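Local coordinates for protein ribokinase (Thermotoga maritima, PDB 1VM7) that probably phosphorylates D-ribose at its O-5 hydroxyl, using ATP and magnesium, to give D-ribose 5-phosphate, at residues G54-V59 with A256-N261; I167-P172 with I224-D229. One frame throughout, in Å; residues are numbered along the deposited sequence.

Contact 1 of 2, residues G54-V59 with A256-N261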
ATOM      1  N   GLY A  54      19.459   3.047   1.398  1.00 33.40           N
ATOM      2  CA  GLY A  54      20.191   4.280   1.151  1.00 33.33           C
ATOM      3  C   GLY A  54      19.841   5.330   2.165  1.00 32.91           C
ATOM      4  O   GLY A  54      20.729   5.910   2.808  1.00 33.82           O
ATOM      5  N   ALA A  55      18.541   5.583   2.300  1.00 32.60           N
ATOM      6  CA  ALA A  55      18.051   6.625   3.193  1.00 32.76           C
ATOM      7  C   ALA A  55      18.373   6.348   4.630  1.00 32.55           C
ATOM      8  O   ALA A  55      18.681   7.252   5.406  1.00 32.98           O
ATOM      9  CB  ALA A  55      16.548   6.781   3.038  1.00 33.24           C
ATOM     10  N   ASN A  56      18.251   5.084   5.012  1.00 32.49           N
ATOM     11  CA  ASN A  56      18.552   4.708   6.365  1.00 32.13           C
ATOM     12  C   ASN A  56      19.997   5.033   6.682  1.00 32.06           C
ATOM     13  O   ASN A  56      20.311   5.522   7.775  1.00 32.28           O
ATOM     14  CB  ASN A  56      18.272   3.227   6.638  1.00 31.94           C
ATOM     15  CG  ASN A  56      16.829   2.885   6.567  1.00 31.54           C
ATOM     16  OD1 ASN A  56      15.953   3.770   6.520  1.00 32.10           O
ATOM     17  ND2 ASN A  56      16.548   1.579   6.542  1.00 28.78           N
ATOM     18  N   GLN A  57      20.871   4.811   5.717  1.00 32.36           N
ATOM     19  CA  GLN A  57      22.281   5.125   5.902  1.00 32.32           C
ATOM     20  C   GLN A  57      22.566   6.618   5.869  1.00 31.96           C
ATOM     21  O   GLN A  57      23.350   7.123   6.663  1.00 32.74           O
ATOM     22  CB  GLN A  57      23.105   4.347   4.884  1.00 32.24           C
ATOM     23  CG  GLN A  57      23.054   2.874   5.179  1.00 31.39           C
ATOM     24  CD  GLN A  57      23.724   2.019   4.157  1.00 30.25           C
ATOM     25  OE1 GLN A  57      24.500   2.500   3.340  1.00 33.94           O
ATOM     26  NE2 GLN A  57      23.428   0.734   4.188  1.00 29.04           N
ATOM     27  N   ALA A  58      21.948   7.336   4.948  1.00 32.81           N
ATOM     28  CA  ALA A  58      22.091   8.795   4.903  1.00 31.91           C
ATOM     29  C   ALA A  58      21.593   9.442   6.198  1.00 32.27           C
ATOM     30  O   ALA A  58      22.238  10.336   6.762  1.00 33.24           O
ATOM     31  CB  ALA A  58      21.345   9.340   3.764  1.00 31.81           C
ATOM     32  N   VAL A  59      20.432   9.011   6.655  1.00 32.23           N
ATOM     33  CA  VAL A  59      19.850   9.537   7.905  1.00 31.93           C
ATOM     34  C   VAL A  59      20.761   9.210   9.096  1.00 31.66           C
ATOM     35  O   VAL A  59      20.880  10.005  10.040  1.00 31.23           O
ATOM     36  CB  VAL A  59      18.423   8.977   8.139  1.00 31.71           C
ATOM     37  CG1 VAL A  59      17.891   9.337   9.546  1.00 32.78           C
ATOM     38  CG2 VAL A  59      17.478   9.485   7.102  1.00 29.79           C
ATOM     39  N   ALA A 256      19.690  -2.316  11.364  1.00 33.29           N
ATOM     40  CA  ALA A 256      20.915  -2.378  12.178  1.00 33.08           C
ATOM     41  C   ALA A 256      22.158  -2.263  11.294  1.00 33.24           C
ATOM     42  O   ALA A 256      23.136  -1.623  11.670  1.00 33.67           O
ATOM     43  CB  ALA A 256      20.955  -3.661  12.953  1.00 33.38           C
ATOM     44  N   GLY A 257      22.103  -2.887  10.117  1.00 32.89           N
ATOM     45  CA  GLY A 257      23.224  -2.917   9.181  1.00 33.01           C
ATOM     46  C   GLY A 257      23.451  -1.556   8.542  1.00 32.67           C
ATOM     47  O   GLY A 257      24.578  -1.156   8.358  1.00 32.77           O
ATOM     48  N   ASP A 258      22.351  -0.894   8.192  1.00 32.91           N
ATOM     49  CA  ASP A 258      22.322   0.481   7.691  1.00 33.63           C
ATOM     50  C   ASP A 258      22.902   1.454   8.708  1.00 33.28           C
ATOM     51  O   ASP A 258      23.693   2.344   8.375  1.00 33.61           O
ATOM     52  CB  ASP A 258      20.867   0.887   7.379  1.00 33.36           C
ATOM     53  CG  ASP A 258      20.243   0.059   6.257  1.00 35.84           C
ATOM     54  OD1 ASP A 258      21.004  -0.320   5.312  1.00 37.22           O
ATOM     55  OD2 ASP A 258      18.994  -0.177   6.298  1.00 34.62           O
ATOM     56  N   VAL A 259      22.477   1.306   9.960  1.00 32.77           N
ATOM     57  CA  VAL A 259      23.054   2.101  11.037  1.00 32.06           C
ATOM     58  C   VAL A 259      24.554   1.820  11.166  1.00 31.84           C
ATOM     59  O   VAL A 259      25.350   2.743  11.238  1.00 31.39           O
ATOM     60  CB  VAL A 259      22.316   1.879  12.384  1.00 32.22           C
ATOM     61  CG1 VAL A 259      22.990   2.622  13.534  1.00 30.27           C
ATOM     62  CG2 VAL A 259      20.903   2.376  12.278  1.00 32.64           C
ATOM     63  N   PHE A 260      24.947   0.546  11.157  1.00 31.20           N
ATOM     64  CA  PHE A 260      26.349   0.238  11.188  1.00 30.52           C
ATOM     65  C   PHE A 260      27.097   0.956  10.071  1.00 30.82           C
ATOM     66  O   PHE A 260      28.120   1.595  10.312  1.00 30.60           O
ATOM     67  CB  PHE A 260      26.608  -1.269  11.097  1.00 30.79           C
ATOM     68  CG  PHE A 260      28.054  -1.578  11.040  1.00 29.29           C
ATOM     69  CD1 PHE A 260      28.804  -1.569  12.196  1.00 30.76           C
ATOM     70  CD2 PHE A 260      28.696  -1.719   9.829  1.00 29.86           C
ATOM     71  CE1 PHE A 260      30.174  -1.801  12.162  1.00 32.07           C
ATOM     72  CE2 PHE A 260      30.061  -1.939   9.781  1.00 32.27           C
ATOM     73  CZ  PHE A 260      30.806  -1.990  10.959  1.00 30.85           C
ATOM     74  N   ASN A 261      26.613   0.817   8.834  1.00 30.89           N
ATOM     75  CA  ASN A 261      27.351   1.360   7.689  1.00 31.53           C
ATOM     76  C   ASN A 261      27.521   2.883   7.789  1.00 31.68           C
ATOM     77  O   ASN A 261      28.617   3.376   7.549  1.00 31.56           O
ATOM     78  CB  ASN A 261      26.707   0.949   6.348  1.00 31.44           C
ATOM     79  CG  ASN A 261      27.137  -0.447   5.891  1.00 31.96           C
ATOM     80  OD1 ASN A 261      27.219  -1.358   6.685  1.00 33.41           O
ATOM     81  ND2 ASN A 261      27.403  -0.601   4.599  1.00 31.68           N
TER
HETATM   82  O   HOH W   1      26.843   1.256   2.414  1.00 27.82           O

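Contact 2 of 2, residues I167-P172 with I224-D229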
ATOM      1  N   ILE A 167      32.349   2.216  -0.121  1.00 32.40           N
ATOM      2  CA  ILE A 167      31.726   1.259   0.776  1.00 32.60           C
ATOM      3  C   ILE A 167      30.480   0.723   0.073  1.00 33.07           C
ATOM      4  O   ILE A 167      29.590   1.496  -0.264  1.00 33.20           O
ATOM      5  CB  ILE A 167      31.288   1.928   2.090  1.00 32.51           C
ATOM      6  CG1 ILE A 167      32.510   2.527   2.808  1.00 32.06           C
ATOM      7  CG2 ILE A 167      30.554   0.918   2.959  1.00 32.68           C
ATOM      8  CD1 ILE A 167      32.221   3.575   3.890  1.00 32.52           C
ATOM      9  N   PHE A 168      30.441  -0.596  -0.158  1.00 33.10           N
ATOM     10  CA  PHE A 168      29.324  -1.253  -0.852  1.00 32.98           C
ATOM     11  C   PHE A 168      28.656  -2.299   0.058  1.00 32.92           C
ATOM     12  O   PHE A 168      29.275  -3.252   0.501  1.00 32.47           O
ATOM     13  CB  PHE A 168      29.806  -1.881  -2.156  1.00 32.32           C
ATOM     14  CG  PHE A 168      28.772  -2.711  -2.855  1.00 32.23           C
ATOM     15  CD1 PHE A 168      27.553  -2.182  -3.193  1.00 32.03           C
ATOM     16  CD2 PHE A 168      29.034  -4.043  -3.182  1.00 31.88           C
ATOM     17  CE1 PHE A 168      26.612  -2.947  -3.837  1.00 32.67           C
ATOM     18  CE2 PHE A 168      28.103  -4.806  -3.831  1.00 31.60           C
ATOM     19  CZ  PHE A 168      26.885  -4.272  -4.157  1.00 32.35           C
ATOM     20  N   ASP A 169      27.391  -2.050   0.365  1.00 33.15           N
ATOM     21  CA  ASP A 169      26.567  -2.941   1.148  1.00 33.29           C
ATOM     22  C   ASP A 169      25.801  -3.814   0.146  1.00 32.89           C
ATOM     23  O   ASP A 169      24.906  -3.345  -0.585  1.00 32.63           O
ATOM     24  CB  ASP A 169      25.634  -2.100   2.002  1.00 34.11           C
ATOM     25  CG  ASP A 169      24.962  -2.872   3.112  1.00 36.79           C
ATOM     26  OD1 ASP A 169      25.487  -3.960   3.486  1.00 39.09           O
ATOM     27  OD2 ASP A 169      23.921  -2.336   3.628  1.00 39.64           O
ATOM     28  N   PRO A 170      26.173  -5.093   0.055  1.00 33.13           N
ATOM     29  CA  PRO A 170      25.623  -5.918  -1.014  1.00 33.13           C
ATOM     30  C   PRO A 170      24.209  -6.408  -0.646  1.00 33.30           C
ATOM     31  O   PRO A 170      23.962  -7.595  -0.521  1.00 33.07           O
ATOM     32  CB  PRO A 170      26.645  -7.052  -1.118  1.00 33.46           C
ATOM     33  CG  PRO A 170      27.120  -7.226   0.337  1.00 33.30           C
ATOM     34  CD  PRO A 170      27.105  -5.849   0.922  1.00 33.15           C
ATOM     35  N   ALA A 171      23.280  -5.466  -0.504  1.00 33.86           N
ATOM     36  CA  ALA A 171      21.964  -5.752   0.045  1.00 33.82           C
ATOM     37  C   ALA A 171      20.863  -5.214  -0.891  1.00 33.86           C
ATOM     38  O   ALA A 171      20.815  -4.021  -1.161  1.00 34.13           O
ATOM     39  CB  ALA A 171      21.863  -5.127   1.411  1.00 34.03           C
ATOM     40  N   PRO A 172      20.020  -6.091  -1.455  1.00 34.27           N
ATOM     41  CA  PRO A 172      20.133  -7.552  -1.458  1.00 34.86           C
ATOM     42  C   PRO A 172      21.322  -8.012  -2.264  1.00 35.44           C
ATOM     43  O   PRO A 172      21.829  -7.272  -3.098  1.00 36.11           O
ATOM     44  CB  PRO A 172      18.860  -8.014  -2.195  1.00 34.91           C
ATOM     45  CG  PRO A 172      18.437  -6.823  -3.012  1.00 34.01           C
ATOM     46  CD  PRO A 172      18.805  -5.646  -2.169  1.00 34.25           C
ATOM     47  N   ILE A 224      33.936  -6.335   5.723  1.00 32.72           N
ATOM     48  CA  ILE A 224      33.350  -6.274   7.058  1.00 32.77           C
ATOM     49  C   ILE A 224      32.120  -7.149   7.037  1.00 33.19           C
ATOM     50  O   ILE A 224      31.134  -6.830   6.384  1.00 32.93           O
ATOM     51  CB  ILE A 224      32.942  -4.848   7.451  1.00 32.89           C
ATOM     52  CG1 ILE A 224      34.162  -3.924   7.441  1.00 32.60           C
ATOM     53  CG2 ILE A 224      32.293  -4.834   8.837  1.00 31.91           C
ATOM     54  CD1 ILE A 224      33.787  -2.464   7.606  1.00 34.09           C
ATOM     55  N   VAL A 225      32.171  -8.261   7.748  1.00 33.54           N
ATOM     56  CA  VAL A 225      31.016  -9.140   7.787  1.00 34.26           C
ATOM     57  C   VAL A 225      30.207  -8.854   9.046  1.00 34.54           C
ATOM     58  O   VAL A 225      30.683  -9.062  10.140  1.00 34.18           O
ATOM     59  CB  VAL A 225      31.395 -10.624   7.732  1.00 34.47           C
ATOM     60  CG1 VAL A 225      30.150 -11.474   7.483  1.00 35.06           C
ATOM     61  CG2 VAL A 225      32.455 -10.877   6.631  1.00 34.64           C
ATOM     62  N   LYS A 226      28.974  -8.384   8.872  1.00 35.39           N
ATOM     63  CA  LYS A 226      28.099  -8.104  10.004  1.00 36.69           C
ATOM     64  C   LYS A 226      27.477  -9.400  10.471  1.00 36.90           C
ATOM     65  O   LYS A 226      26.717 -10.009   9.728  1.00 38.25           O
ATOM     66  CB  LYS A 226      27.007  -7.126   9.605  1.00 36.90           C
ATOM     67  CG  LYS A 226      27.517  -5.876   8.860  1.00 37.88           C
ATOM     68  CD  LYS A 226      26.361  -4.934   8.504  1.00 38.35           C
ATOM     69  CE  LYS A 226      26.388  -4.484   7.022  1.00 39.67           C
ATOM     70  NZ  LYS A 226      25.177  -3.681   6.669  1.00 39.12           N
ATOM     71  N   LEU A 227      27.783  -9.829  11.695  1.00 37.21           N
ATOM     72  CA  LEU A 227      27.290 -11.134  12.193  1.00 37.17           C
ATOM     73  C   LEU A 227      26.178 -11.080  13.241  1.00 37.13           C
ATOM     74  O   LEU A 227      25.944 -12.071  13.912  1.00 36.99           O
ATOM     75  CB  LEU A 227      28.443 -11.994  12.746  1.00 37.23           C
ATOM     76  CG  LEU A 227      29.719 -12.130  11.916  1.00 37.31           C
ATOM     77  CD1 LEU A 227      30.770 -12.914  12.706  1.00 37.90           C
ATOM     78  CD2 LEU A 227      29.409 -12.803  10.591  1.00 37.80           C
ATOM     79  N   GLY A 228      25.484  -9.952  13.382  1.00 37.82           N
ATOM     80  CA  GLY A 228      24.389  -9.855  14.367  1.00 38.17           C
ATOM     81  C   GLY A 228      24.918  -9.922  15.785  1.00 38.48           C
ATOM     82  O   GLY A 228      25.748  -9.090  16.166  1.00 39.20           O
ATOM     83  N   ASP A 229      24.451 -10.916  16.546  1.00 38.88           N
ATOM     84  CA  ASP A 229      24.877 -11.162  17.941  1.00 39.32           C
ATOM     85  C   ASP A 229      26.364 -11.429  18.039  1.00 39.50           C
ATOM     86  O   ASP A 229      27.004 -11.182  19.086  1.00 39.70           O
ATOM     87  CB  ASP A 229      24.209 -12.423  18.493  1.00 39.75           C
ATOM     88  CG  ASP A 229      22.727 -12.453  18.266  1.00 41.10           C
ATOM     89  OD1 ASP A 229      22.203 -11.467  17.724  1.00 44.46           O
ATOM     90  OD2 ASP A 229      22.094 -13.477  18.620  1.00 43.96           O
TER

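Contact 1 of 2, residues G54-V59 with A256-N261
The carboxylate of D258 is gripped by two amides of the facing helix, one on each oxygen. N56 ND2 donates to D258 OD2 at 3.0 Å in a nearly straight bond of 166°. The acceptor lies near the amide plane of N56, but the N-H meets the oxygen from above the carboxylate plane. Q57 NE2 reaches D258 OD1 at 2.9 Å, on the anti side and more bent, at 149°. With one donor at each end, the carboxylate is hindered from turning about its CB-CG bond.

The other ends of the amides are fixed as well. N56 OD1 accepts from Q295. Q57 OE1 accepts from Q147 and from a water at 2.8 Å, and N261 ND2 donates to the same water. N261 ND2 also binds T188.

Packing follows from the extended Q57 chain, which runs across D258 at about a right angle. Its CG lies 3.3 Å from D258 O, and its CD rests 3.9 Å from N261 CB. N56 CB sits against D258 CB. The axes of the two short helical segments approach to 7.9 Å and cross at -45°.

D258 is the predicted proton acceptor of this PfkB-family kinase, in the first turn of helix 256-269. N56 is a predicted ribose ligand. The two donors probably fix the direction of the carboxylate, consistent with a base held ready for the sugar hydroxyl.

Contact 2 of 2, residues I167-P172 with I224-D229
K226 and D169 meet at about a right angle, ammonium to carboxylate. K226 NZ lies 3.2 Å from D169 OD1 in a hydrogen-bonded salt bridge. The lysine comes from above the carboxylate plane, 39° out of it. D169 OD2 lies somewhat farther from the same NZ, at 3.6 Å, and the hydrogen bond goes to OD1.

The torsions explain the reach. D169 holds CG anti to the backbone N (chi1 -166°), which brings its carboxylate nearer to K226 than its CB is. The lysine chain bends at chi3 (-131°) before its end turns to the acid. No other pair of residues touches across these segments. The nearest CA atoms, those of D169 and I224, are still 9.6 Å apart.

Both residues sit at the C-terminal ends of parallel strands of the central sheet. Strand 165-168 stops just before D169, and K226 ends strand 222-226, with 186-187 lying between them. The C-terminal ends of the strands are where ribokinase-like folds carry their active site. K226 and the following L227, G228 and D229 belong to the predicted ATP site. After D169 the chain folds into an inverse gamma turn centred on P170, closed by A171 N to D169 O at 2.7 Å.

D169 OD1 also accepts from T188, while K226 NZ donates to N261 OD1. An asparagine in place of D169 would probably leave the K226 ammonium without its negative mate and weaken the tie between the strand ends. D169 OD2 makes a weak hydrogen bond with Q57.

From the N terminus, helix 53-65 comes first, then strand 165-168, strand 222-226 and helix 256-269. Contact 1 joins the first and last of these and closes the longer loop, with 196 residues between its segments. Contact 2 closes a loop of 51 residues nested inside it, between two strand ends of the large sheet. Contact 1 thus ties two helices, contact 2 two strands. Their centres are 11 Å apart, and they meet through polar side chains, with the carboxylates of D258 and D169 coming close to each other. The two helices lie beside the C-terminal ends of the strands, where the predicted ribose and ATP sites adjoin.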